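Local atomic coordinates of transferrin (Manduca sexta, PDB entry 6WB6), a protein that carries ferric iron in insect hemolymph as a secreted glycoprotein, binding a single Fe(III) ion together with a carbonate anion. Residues V544-L549 against S573-C578; S465-L470 against A581-R586; D60-S65 against D331-A336; F374-R379 against A608-T613. One frame throughout, in Å; residues are numbered along the deposited sequence.

Contact 1. Residues V544-L549 against S573-C578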
loop_
_atom_site.group_PDB
_atom_site.type_symbol
_atom_site.label_atom_id
_atom_site.label_comp_id
_atom_site.label_asym_id
_atom_site.label_seq_id
_atom_site.Cartn_x
_atom_site.Cartn_y
_atom_site.Cartn_z
ATOM N N VAL A 544 -6.962 -26.293 14.880
ATOM C CA VAL A 544 -7.773 -25.446 14.026
ATOM C C VAL A 544 -6.879 -24.313 13.556
ATOM O O VAL A 544 -5.724 -24.215 13.949
ATOM C CB VAL A 544 -9.011 -24.933 14.771
ATOM C CG1 VAL A 544 -9.920 -26.119 15.109
ATOM C CG2 VAL A 544 -8.599 -24.191 16.052
ATOM N N SER A 545 -7.409 -23.481 12.676
ATOM C CA SER A 545 -6.713 -22.273 12.289
ATOM C C SER A 545 -7.022 -21.186 13.294
ATOM O O SER A 545 -8.109 -21.149 13.865
ATOM C CB SER A 545 -7.141 -21.782 10.910
ATOM O OG SER A 545 -6.755 -20.409 10.765
ATOM N N SER A 546 -6.080 -20.257 13.450
ATOM C CA SER A 546 -6.357 -19.068 14.253
ATOM C C SER A 546 -7.542 -18.280 13.698
ATOM O O SER A 546 -8.278 -17.641 14.459
ATOM C CB SER A 546 -5.116 -18.188 14.319
ATOM O OG SER A 546 -4.746 -17.766 13.036
ATOM N N ALA A 547 -7.761 -18.348 12.383
ATOM C CA ALA A 547 -8.899 -17.662 11.770
ATOM C C ALA A 547 -10.249 -18.151 12.296
ATOM O O ALA A 547 -11.246 -17.436 12.169
ATOM C CB ALA A 547 -8.832 -17.832 10.248
ATOM N N ASP A 548 -10.308 -19.341 12.879
ATOM C CA ASP A 548 -11.555 -19.932 13.349
ATOM C C ASP A 548 -11.712 -19.846 14.857
ATOM O O ASP A 548 -12.586 -20.520 15.417
ATOM C CB ASP A 548 -11.644 -21.402 12.930
ATOM C CG ASP A 548 -12.094 -21.583 11.483
ATOM O OD1 ASP A 548 -12.496 -20.591 10.831
ATOM O OD2 ASP A 548 -12.040 -22.735 10.998
ATOM N N LEU A 549 -10.897 -19.042 15.531
ATOM C CA LEU A 549 -10.950 -19.012 16.992
ATOM C C LEU A 549 -12.200 -18.312 17.549
ATOM O O LEU A 549 -12.463 -18.439 18.751
ATOM C CB LEU A 549 -9.680 -18.349 17.536
ATOM C CG LEU A 549 -8.411 -19.176 17.305
ATOM C CD1 LEU A 549 -7.179 -18.464 17.810
ATOM C CD2 LEU A 549 -8.508 -20.579 17.950
ATOM N N SER A 573 -5.899 -14.935 21.851
ATOM C CA SER A 573 -5.451 -13.858 20.973
ATOM C C SER A 573 -3.946 -13.845 20.751
ATOM O O SER A 573 -3.464 -13.035 19.951
ATOM C CB SER A 573 -5.887 -12.507 21.538
ATOM O OG SER A 573 -5.382 -12.334 22.850
ATOM N N SER A 574 -3.193 -14.712 21.421
ATOM C CA SER A 574 -1.745 -14.719 21.299
ATOM C C SER A 574 -1.254 -15.763 20.314
ATOM O O SER A 574 -0.050 -16.027 20.267
ATOM C CB SER A 574 -1.094 -14.956 22.662
ATOM O OG SER A 574 -1.162 -16.328 22.992
ATOM N N PHE A 575 -2.150 -16.328 19.505
ATOM C CA PHE A 575 -1.796 -17.370 18.545
ATOM C C PHE A 575 -0.485 -17.098 17.809
ATOM O O PHE A 575 0.268 -18.041 17.545
ATOM C CB PHE A 575 -2.939 -17.571 17.538
ATOM C CG PHE A 575 -3.317 -16.332 16.791
ATOM C CD1 PHE A 575 -4.249 -15.460 17.303
ATOM C CD2 PHE A 575 -2.730 -16.039 15.571
ATOM C CE1 PHE A 575 -4.594 -14.308 16.620
ATOM C CE2 PHE A 575 -3.075 -14.904 14.878
ATOM C CZ PHE A 575 -4.007 -14.031 15.400
ATOM N N ALA A 576 -0.169 -15.831 17.498
ATOM C CA ALA A 576 1.061 -15.555 16.755
ATOM C C ALA A 576 2.319 -16.030 17.484
ATOM O O ALA A 576 3.360 -16.166 16.845
ATOM C CB ALA A 576 1.205 -14.066 16.440
ATOM N N THR A 577 2.254 -16.309 18.789
ATOM C CA THR A 577 3.406 -16.858 19.500
ATOM C C THR A 577 3.069 -18.116 20.299
ATOM O O THR A 577 3.936 -18.637 21.015
ATOM C CB THR A 577 4.015 -15.800 20.436
ATOM O OG1 THR A 577 3.080 -15.486 21.474
ATOM C CG2 THR A 577 4.372 -14.538 19.657
ATOM N N CYS A 578 1.841 -18.621 20.185
ATOM C CA CYS A 578 1.354 -19.793 20.919
ATOM C C CYS A 578 0.582 -20.614 19.893
ATOM O O CYS A 578 -0.618 -20.393 19.696
ATOM C CB CYS A 578 0.464 -19.412 22.099
ATOM S SG CYS A 578 -0.072 -20.850 23.072
#

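Contact 2. Residues S465-L470 against A581-R586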
loop_
_atom_site.group_PDB
_atom_site.type_symbol
_atom_site.label_atom_id
_atom_site.label_comp_id
_atom_site.label_asym_id
_atom_site.label_seq_id
_atom_site.Cartn_x
_atom_site.Cartn_y
_atom_site.Cartn_z
ATOM N N SER A 465 -8.403 -31.512 4.660
ATOM C CA SER A 465 -7.918 -30.699 3.552
ATOM C C SER A 465 -7.299 -29.379 4.012
ATOM O O SER A 465 -6.901 -28.575 3.166
ATOM C CB SER A 465 -9.058 -30.428 2.561
ATOM O OG SER A 465 -10.163 -29.791 3.189
ATOM N N THR A 466 -7.180 -29.140 5.313
ATOM C CA THR A 466 -6.645 -27.876 5.796
ATOM C C THR A 466 -5.209 -28.024 6.294
ATOM O O THR A 466 -4.782 -29.087 6.758
ATOM C CB THR A 466 -7.474 -27.294 6.938
ATOM O OG1 THR A 466 -7.181 -28.019 8.127
ATOM C CG2 THR A 466 -8.960 -27.343 6.631
ATOM N N PHE A 467 -4.480 -26.916 6.225
ATOM C CA PHE A 467 -3.152 -26.865 6.818
ATOM C C PHE A 467 -3.220 -27.099 8.324
ATOM O O PHE A 467 -2.556 -27.995 8.857
ATOM C CB PHE A 467 -2.499 -25.520 6.499
ATOM C CG PHE A 467 -1.150 -25.365 7.097
ATOM C CD1 PHE A 467 -1.001 -24.821 8.358
ATOM C CD2 PHE A 467 -0.027 -25.781 6.408
ATOM C CE1 PHE A 467 0.229 -24.687 8.920
ATOM C CE2 PHE A 467 1.207 -25.665 6.959
ATOM C CZ PHE A 467 1.352 -25.106 8.221
ATOM N N SER A 468 -4.030 -26.312 9.028
ATOM C CA SER A 468 -4.037 -26.379 10.491
ATOM C C SER A 468 -4.597 -27.704 11.000
ATOM O O SER A 468 -4.249 -28.148 12.106
ATOM C CB SER A 468 -4.860 -25.222 11.071
ATOM O OG SER A 468 -4.695 -24.023 10.319
ATOM N N GLY A 469 -5.437 -28.349 10.211
ATOM C CA GLY A 469 -6.112 -29.539 10.664
ATOM C C GLY A 469 -5.253 -30.766 10.485
ATOM O O GLY A 469 -5.226 -31.654 11.336
ATOM N N LEU A 470 -4.517 -30.811 9.379
ATOM C CA LEU A 470 -3.782 -32.013 8.998
ATOM C C LEU A 470 -2.287 -31.739 8.959
ATOM O O LEU A 470 -1.546 -32.295 9.770
ATOM C CB LEU A 470 -4.292 -32.522 7.649
ATOM C CG LEU A 470 -3.710 -33.839 7.124
ATOM C CD1 LEU A 470 -2.412 -33.591 6.387
ATOM C CD2 LEU A 470 -3.524 -34.850 8.251
ATOM N N ALA A 581 2.106 -24.082 13.942
ATOM C CA ALA A 581 2.874 -23.566 12.825
ATOM C C ALA A 581 2.181 -22.329 12.298
ATOM O O ALA A 581 0.955 -22.201 12.379
ATOM C CB ALA A 581 3.011 -24.601 11.686
ATOM N N MET A 582 2.973 -21.440 11.725
ATOM C CA MET A 582 2.411 -20.390 10.906
ATOM C C MET A 582 1.788 -21.004 9.660
ATOM O O MET A 582 2.301 -21.983 9.111
ATOM C CB MET A 582 3.491 -19.388 10.521
ATOM C CG MET A 582 2.922 -18.146 9.871
ATOM S SD MET A 582 4.192 -16.950 9.484
ATOM C CE MET A 582 4.705 -17.620 7.929
ATOM N N ALA A 583 0.689 -20.441 9.230
ATOM C CA ALA A 583 -0.074 -20.979 8.124
ATOM C C ALA A 583 0.303 -20.270 6.839
ATOM O O ALA A 583 0.397 -19.037 6.825
ATOM C CB ALA A 583 -1.569 -20.825 8.385
ATOM N N PRO A 584 0.545 -20.978 5.740
ATOM C CA PRO A 584 0.790 -20.273 4.478
ATOM C C PRO A 584 -0.457 -19.509 4.079
ATOM O O PRO A 584 -1.546 -20.073 4.004
ATOM C CB PRO A 584 1.133 -21.399 3.495
ATOM C CG PRO A 584 0.525 -22.609 4.091
ATOM C CD PRO A 584 0.574 -22.438 5.572
ATOM N N SER A 585 -0.297 -18.205 3.887
ATOM C CA SER A 585 -1.350 -17.345 3.369
ATOM C C SER A 585 -1.116 -17.172 1.884
ATOM O O SER A 585 -0.027 -17.453 1.387
ATOM C CB SER A 585 -1.343 -15.965 4.038
ATOM O OG SER A 585 -0.336 -15.137 3.486
ATOM N N ARG A 586 -2.138 -16.705 1.170
ATOM C CA ARG A 586 -1.938 -16.431 -0.242
ATOM C C ARG A 586 -0.592 -15.743 -0.417
ATOM O O ARG A 586 -0.308 -14.739 0.241
ATOM C CB ARG A 586 -3.046 -15.552 -0.803
ATOM C CG ARG A 586 -2.764 -15.065 -2.186
ATOM C CD ARG A 586 -4.016 -14.492 -2.848
ATOM N NE ARG A 586 -5.020 -15.522 -3.064
ATOM C CZ ARG A 586 -6.248 -15.296 -3.533
ATOM N NH1 ARG A 586 -6.650 -14.072 -3.859
ATOM N NH2 ARG A 586 -7.081 -16.302 -3.682
#

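Contact 3. Residues D60-S65 against D331-A336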
loop_
_atom_site.group_PDB
_atom_site.type_symbol
_atom_site.label_atom_id
_atom_site.label_comp_id
_atom_site.label_asym_id
_atom_site.label_seq_id
_atom_site.Cartn_x
_atom_site.Cartn_y
_atom_site.Cartn_z
ATOM N N ASP A 60 -5.544 11.623 -10.162
ATOM C CA ASP A 60 -6.758 11.022 -10.716
ATOM C C ASP A 60 -7.101 11.615 -12.086
ATOM O O ASP A 60 -7.555 10.900 -12.989
ATOM C CB ASP A 60 -7.925 11.201 -9.732
ATOM C CG ASP A 60 -7.656 10.588 -8.360
ATOM O OD1 ASP A 60 -7.169 9.435 -8.266
ATOM O OD2 ASP A 60 -7.919 11.279 -7.358
ATOM N N MET A 61 -6.906 12.923 -12.251
ATOM C CA MET A 61 -7.073 13.558 -13.555
ATOM C C MET A 61 -6.209 12.870 -14.589
ATOM O O MET A 61 -6.653 12.591 -15.712
ATOM C CB MET A 61 -6.713 15.048 -13.466
ATOM C CG MET A 61 -7.545 15.809 -12.424
ATOM S SD MET A 61 -6.939 17.482 -12.056
ATOM C CE MET A 61 -7.903 17.896 -10.590
ATOM N N TYR A 62 -4.974 12.558 -14.209
ATOM C CA TYR A 62 -4.101 11.838 -15.107
ATOM C C TYR A 62 -4.694 10.485 -15.469
ATOM O O TYR A 62 -4.737 10.123 -16.646
ATOM C CB TYR A 62 -2.711 11.686 -14.484
ATOM C CG TYR A 62 -1.769 11.041 -15.454
ATOM C CD1 TYR A 62 -1.086 11.808 -16.385
ATOM C CD2 TYR A 62 -1.613 9.661 -15.492
ATOM C CE1 TYR A 62 -0.248 11.239 -17.287
ATOM C CE2 TYR A 62 -0.768 9.073 -16.416
ATOM C CZ TYR A 62 -0.087 9.876 -17.306
ATOM O OH TYR A 62 0.754 9.331 -18.235
ATOM N N VAL A 63 -5.148 9.708 -14.474
ATOM C CA VAL A 63 -5.834 8.453 -14.799
ATOM C C VAL A 63 -6.972 8.730 -15.754
ATOM O O VAL A 63 -7.233 7.962 -16.688
ATOM C CB VAL A 63 -6.348 7.751 -13.531
ATOM C CG1 VAL A 63 -7.245 6.544 -13.908
ATOM C CG2 VAL A 63 -5.173 7.289 -12.665
ATOM N N ALA A 64 -7.652 9.849 -15.542
ATOM C CA ALA A 64 -8.855 10.134 -16.302
ATOM C C ALA A 64 -8.500 10.513 -17.730
ATOM O O ALA A 64 -9.185 10.114 -18.676
ATOM C CB ALA A 64 -9.633 11.239 -15.598
ATOM N N SER A 65 -7.387 11.222 -17.900
ATOM C CA SER A 65 -6.955 11.678 -19.206
ATOM C C SER A 65 -6.502 10.537 -20.092
ATOM O O SER A 65 -6.323 10.748 -21.292
ATOM C CB SER A 65 -5.816 12.694 -19.061
ATOM O OG SER A 65 -4.598 12.038 -18.751
ATOM N N ASP A 331 -4.281 19.250 -19.937
ATOM C CA ASP A 331 -3.886 20.652 -20.042
ATOM C C ASP A 331 -3.824 21.291 -18.667
ATOM O O ASP A 331 -2.984 22.170 -18.415
ATOM C CB ASP A 331 -4.855 21.414 -20.939
ATOM C CG ASP A 331 -4.809 20.923 -22.366
ATOM O OD1 ASP A 331 -3.732 20.477 -22.786
ATOM O OD2 ASP A 331 -5.841 20.975 -23.056
ATOM N N TYR A 332 -4.712 20.861 -17.772
ATOM C CA TYR A 332 -4.633 21.283 -16.384
ATOM C C TYR A 332 -3.308 20.865 -15.770
ATOM O O TYR A 332 -2.639 21.661 -15.101
ATOM C CB TYR A 332 -5.787 20.661 -15.611
ATOM C CG TYR A 332 -5.863 21.059 -14.152
ATOM C CD1 TYR A 332 -6.273 22.327 -13.781
ATOM C CD2 TYR A 332 -5.545 20.158 -13.154
ATOM C CE1 TYR A 332 -6.378 22.682 -12.465
ATOM C CE2 TYR A 332 -5.640 20.508 -11.812
ATOM C CZ TYR A 332 -6.055 21.773 -11.481
ATOM O OH TYR A 332 -6.141 22.158 -10.156
ATOM N N LEU A 333 -2.923 19.597 -15.970
ATOM C CA LEU A 333 -1.671 19.117 -15.403
ATOM C C LEU A 333 -0.480 19.743 -16.101
ATOM O O LEU A 333 0.505 20.110 -15.444
ATOM C CB LEU A 333 -1.583 17.601 -15.497
ATOM C CG LEU A 333 -2.628 16.824 -14.714
ATOM C CD1 LEU A 333 -2.469 15.360 -15.032
ATOM C CD2 LEU A 333 -2.526 17.048 -13.270
ATOM N N ASN A 334 -0.556 19.871 -17.429
ATOM C CA ASN A 334 0.544 20.454 -18.183
ATOM C C ASN A 334 0.932 21.822 -17.642
ATOM O O ASN A 334 2.118 22.124 -17.515
ATOM C CB ASN A 334 0.174 20.579 -19.653
ATOM C CG ASN A 334 0.387 19.292 -20.425
ATOM O OD1 ASN A 334 0.847 18.279 -19.885
ATOM N ND2 ASN A 334 0.053 19.333 -21.700
ATOM N N LYS A 335 -0.043 22.678 -17.346
ATOM C CA LYS A 335 0.344 24.052 -17.058
ATOM C C LYS A 335 1.007 24.183 -15.694
ATOM O O LYS A 335 1.469 25.278 -15.326
ATOM C CB LYS A 335 -0.872 24.983 -17.161
ATOM C CG LYS A 335 -2.016 24.662 -16.204
ATOM C CD LYS A 335 -3.199 25.586 -16.430
ATOM C CE LYS A 335 -4.302 25.327 -15.441
ATOM N NZ LYS A 335 -3.943 25.740 -14.048
ATOM N N ALA A 336 1.061 23.089 -14.942
ATOM C CA ALA A 336 1.800 23.041 -13.705
ATOM C C ALA A 336 3.164 22.399 -13.894
ATOM O O ALA A 336 3.940 22.351 -12.937
ATOM C CB ALA A 336 1.010 22.272 -12.651
#

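Contact 4. Residues F374-R379 against A608-T613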
loop_
_atom_site.group_PDB
_atom_site.type_symbol
_atom_site.label_atom_id
_atom_site.label_comp_id
_atom_site.label_asym_id
_atom_site.label_seq_id
_atom_site.Cartn_x
_atom_site.Cartn_y
_atom_site.Cartn_z
ATOM N N PHE A 374 0.623 3.644 -11.297
ATOM C CA PHE A 374 1.479 4.511 -12.091
ATOM C C PHE A 374 1.166 5.975 -11.827
ATOM O O PHE A 374 2.069 6.783 -11.623
ATOM C CB PHE A 374 1.319 4.217 -13.568
ATOM C CG PHE A 374 2.190 5.049 -14.421
ATOM C CD1 PHE A 374 3.503 4.693 -14.626
ATOM C CD2 PHE A 374 1.700 6.182 -15.032
ATOM C CE1 PHE A 374 4.324 5.439 -15.410
ATOM C CE2 PHE A 374 2.522 6.945 -15.832
ATOM C CZ PHE A 374 3.839 6.565 -16.022
ATOM N N SER A 375 -0.117 6.340 -11.855
ATOM C CA SER A 375 -0.492 7.721 -11.601
ATOM C C SER A 375 -0.076 8.177 -10.210
ATOM O O SER A 375 -0.030 9.382 -9.959
ATOM C CB SER A 375 -2.005 7.905 -11.770
ATOM O OG SER A 375 -2.704 7.134 -10.820
ATOM N N ARG A 376 0.193 7.246 -9.296
ATOM C CA ARG A 376 0.552 7.564 -7.922
ATOM C C ARG A 376 2.047 7.396 -7.657
ATOM O O ARG A 376 2.449 7.193 -6.508
ATOM C CB ARG A 376 -0.249 6.693 -6.970
ATOM C CG ARG A 376 -1.748 7.014 -6.948
ATOM C CD ARG A 376 -2.051 8.252 -6.114
ATOM N NE ARG A 376 -3.390 8.772 -6.406
ATOM C CZ ARG A 376 -4.014 9.698 -5.681
ATOM N NH1 ARG A 376 -3.434 10.206 -4.605
ATOM N NH2 ARG A 376 -5.232 10.097 -6.028
ATOM N N ASP A 377 2.858 7.429 -8.713
ATOM C CA ASP A 377 4.314 7.480 -8.632
ATOM C C ASP A 377 4.925 6.212 -8.047
ATOM O O ASP A 377 6.033 6.250 -7.497
ATOM C CB ASP A 377 4.802 8.695 -7.836
ATOM C CG ASP A 377 6.254 9.049 -8.192
ATOM O OD1 ASP A 377 6.515 9.252 -9.392
ATOM O OD2 ASP A 377 7.128 9.050 -7.308
ATOM N N ILE A 378 4.237 5.078 -8.172
ATOM C CA ILE A 378 4.776 3.793 -7.731
ATOM C C ILE A 378 5.434 3.148 -8.935
ATOM O O ILE A 378 4.858 3.145 -10.025
ATOM C CB ILE A 378 3.681 2.899 -7.148
ATOM C CG1 ILE A 378 3.060 3.577 -5.934
ATOM C CG2 ILE A 378 4.214 1.507 -6.791
ATOM C CD1 ILE A 378 1.954 2.728 -5.311
ATOM N N ARG A 379 6.676 2.674 -8.747
ATOM C CA ARG A 379 7.537 2.172 -9.820
ATOM C C ARG A 379 8.294 0.989 -9.229
ATOM O O ARG A 379 8.843 1.099 -8.114
ATOM C CB ARG A 379 8.521 3.218 -10.336
ATOM C CG ARG A 379 7.879 4.469 -10.890
ATOM C CD ARG A 379 7.222 4.225 -12.227
ATOM N NE ARG A 379 6.801 5.480 -12.835
ATOM C CZ ARG A 379 5.687 6.146 -12.523
ATOM N NH1 ARG A 379 4.854 5.675 -11.598
ATOM N NH2 ARG A 379 5.408 7.287 -13.151
ATOM N N ALA A 608 -0.323 -1.588 -1.205
ATOM C CA ALA A 608 -1.009 -2.006 0.008
ATOM C C ALA A 608 -0.899 -0.940 1.079
ATOM O O ALA A 608 -1.845 -0.694 1.832
ATOM C CB ALA A 608 -0.422 -3.321 0.511
ATOM N N GLN A 609 0.249 -0.279 1.156
ATOM C CA GLN A 609 0.418 0.668 2.248
ATOM C C GLN A 609 -0.210 2.021 1.908
ATOM O O GLN A 609 -0.852 2.639 2.758
ATOM C CB GLN A 609 1.890 0.759 2.603
ATOM C CG GLN A 609 2.663 1.876 1.998
ATOM C CD GLN A 609 4.085 1.908 2.551
ATOM O OE1 GLN A 609 4.429 1.133 3.458
ATOM N NE2 GLN A 609 4.922 2.787 1.997
ATOM N N MET A 610 -0.122 2.445 0.651
ATOM C CA MET A 610 -0.826 3.644 0.217
ATOM C C MET A 610 -2.343 3.510 0.353
ATOM O O MET A 610 -3.035 4.496 0.621
ATOM C CB MET A 610 -0.455 3.941 -1.234
ATOM C CG MET A 610 -1.131 5.176 -1.787
ATOM S SD MET A 610 -0.677 5.479 -3.508
ATOM C CE MET A 610 -1.242 3.938 -4.159
ATOM N N LEU A 611 -2.888 2.318 0.132
ATOM C CA LEU A 611 -4.334 2.140 0.083
ATOM C C LEU A 611 -4.924 1.609 1.374
ATOM O O LEU A 611 -6.144 1.411 1.453
ATOM C CB LEU A 611 -4.700 1.201 -1.058
ATOM C CG LEU A 611 -4.427 1.797 -2.428
ATOM C CD1 LEU A 611 -4.623 0.666 -3.454
ATOM C CD2 LEU A 611 -5.366 2.978 -2.707
ATOM N N ALA A 612 -4.104 1.391 2.392
ATOM C CA ALA A 612 -4.619 0.799 3.617
ATOM C C ALA A 612 -5.673 1.704 4.251
ATOM O O ALA A 612 -6.699 1.228 4.754
ATOM C CB ALA A 612 -3.459 0.524 4.574
ATOM N N THR A 613 -5.451 3.013 4.196
ATOM C CA THR A 613 -6.386 4.004 4.689
ATOM C C THR A 613 -7.170 4.701 3.583
ATOM O O THR A 613 -8.027 5.535 3.888
ATOM C CB THR A 613 -5.635 5.066 5.490
ATOM O OG1 THR A 613 -5.080 6.033 4.582
ATOM C CG2 THR A 613 -4.515 4.422 6.307
#

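Contact 1. Residues V544-L549 against S573-C578
A CH-pi contact just past the end of a strand in the mixed sheet of the second transferrin-like lobe joins Ser546 to Phe575, a loop aromatic set against the turn that follows the strand. The strand 542-545 ends in an ST turn: Ser545 OG accepts from Ala547 N at 2.8 Å, and the chain swings into the 3-10 segment that carries Ser546 and Leu549 toward the loop before strand 581-582. Ser546 CB lies over one face of the phenyl ring, displaced toward its rim, 3.8 Å from the centroid of the Phe575 ring and 3.4 Å from Phe575 CD2. Phe575 holds CG between its backbone N and carbonyl carbon (chi1 57°), which brings a ring face over to Ser546. Its second neighbour is a leucine methyl, Leu549 CD1, which approaches Phe575 CD1 obliquely at 4.2 Å. Strand 437-443 lies beside both: Val439 touches Leu549 and Phe575 alike, while Leu559 of strand 557-560 adds to the setting of the ring. The serine hydroxyl is engaged separately, since Ser546 OG accepts a hydrogen bond from Tyr437 N, and the ring is met most closely by the methylene carbon, Ser546 CB.

Contact 2. Residues S465-L470 against A581-R586
Phe467 is the centre of this buried contact, and Ala581 to Pro584 all touch its ring. Pro584 CD sits almost squarely over the middle of one face, 3.5 Å from the centroid of the Phe467 ring and 13° off its normal, a CH-pi contact in which a proline methylene serves as the lid. Near the ring plane, at the edge, Ala581 CB meets Phe467 CZ at 3.9 Å. Ala583 CB lies 4.0 Å from Phe467 CD1, and the carbonyl Met582 O comes in obliquely to 3.4 Å from Phe467 CZ. Were Phe467 cut back to an alanine, Pro584 CD would probably lose the ring face it packs on, with a gap opened at the helix start. The segment runs from strand 581-582 of the mixed sheet through a loop to strand 587-590 of the antiparallel sheet, one of the crossings between the two domains of a transferrin lobe; Phe467 opens helix 467-479, probably the counterpart of helix 121-131, which helps bind carbonate in the first lobe. Farther out, Phe650 of helix 644-659 touches Pro584, and Ala438 of strand 437-443 touches the phenylalanine. With CG anti to the backbone N (chi1 178°), the ring projects from the first helical turn, which Thr466 N-caps: Thr466 OG1 accepts from Gly469 N at 2.7 Å and is also hydrogen-bonded to Ser463 O.

Contact 3. Residues D60-S65 against D331-A336
Met61 turns CG anti to its carbonyl carbon (chi1 -58°) and runs extended beyond it, while Tyr332 sets CG anti to its backbone N (chi1 -178°); between them these choices bring a thioether against an aromatic ring. Met61 SD lies 3.2 Å from Tyr332 CD2 and 3.3 Å from Tyr332 CE2, and 4.1 Å from the centroid of the Tyr332 ring, a tight Met-aromatic contact. The sulfur approaches obliquely, 58° off the ring normal, and the methyl Met61 CE follows along the same side of the ring to 3.7 Å from Tyr332 CE2. One residue on, Leu333 CD1 packs against Tyr62 CB at 3.7 Å and reaches the edge of the Tyr62 ring, the two side chains crossing at about a right angle. The contact thus joins helix 58-65 to helix 329-334 in the first transferrin-like lobe. Just beyond, Lys335 and Ala336 touch a glycan sugar. Thr339 and Ile342 of helix 338-342 touch both Tyr62 and Leu333. Tyr332 OH is satisfied by donating to Trp273 O. Between the two segments themselves the contact is apolar and sulfur-aromatic, so dispersion and the attraction of sulfur for the ring probably account for most of its hold.

Contact 4. Residues F374-R379 against A608-T613
Helix 360-375 ends in a Schellman motif, with Arg376 the first residue to leave helical geometry and Asp377 at positive phi (67°) in the C-prime position, and Arg376 and Ile378 both direct CB toward the segment of Met610 on helix 597-611. The Met610 chain leaves with CG anti to the backbone N and runs extended before bending at chi3 (59°), which sets the sulfur chiefly by Arg376 and the methyl closest to Ile378. Met610 SD is 3.7 Å from Arg376 CB and 3.9 Å from Arg376 CG, while Met610 CE meets Ile378 CD1 at 3.6 Å, the two side chains meeting at a slant. Shortening Met610 to an alanine is likely to leave a gap beside the Arg376 methylenes and Ile378 CD1. Behind the turn, Arg379 NH1 donates to Phe374 O at 3.0 Å, in the carbonyl plane on a lone pair, and to Ile378 O at 3.0 Å from well above the plane of the Ile378 carbonyl; Arg379 NH2 lies above one face of the Phe374 ring, toward its rim. Arg376 has two roles: its methylenes pack on the thioether, and Arg376 NH2 forms salt bridges to Asp60 and Asp57 of the first lobe. Asp57 is an iron ligand by family prediction, yet Tyr90 and Tyr204 are the protein residues at the iron. The arginine's positive charge probably balances the two carboxylates and so helps tie the lobes.

Overall arrangement
Along the chain, contact 3 closes in the first lobe before the other three begin. Contact 4 then encloses much of the second lobe's sequence, with contact 2 lying within its span and contact 1 within that of contact 2. Contacts 1 and 2 share the mixed sheet around strand 437-443; their centres are 11 Å apart, and Ser468 packs on Val544 and Ser545. Contacts 3 and 4 belong to different lobes yet touch, centres 18 Å apart, through the Asp60-Arg376 salt bridge and the packing of Tyr62 and Val63 on helix 360-375. Contacts 1 and 3 lie on opposite sides of the molecule, about 48 Å between centres. Near the middle, Arg376 of contact 4 reaches into the first lobe, which holds the iron.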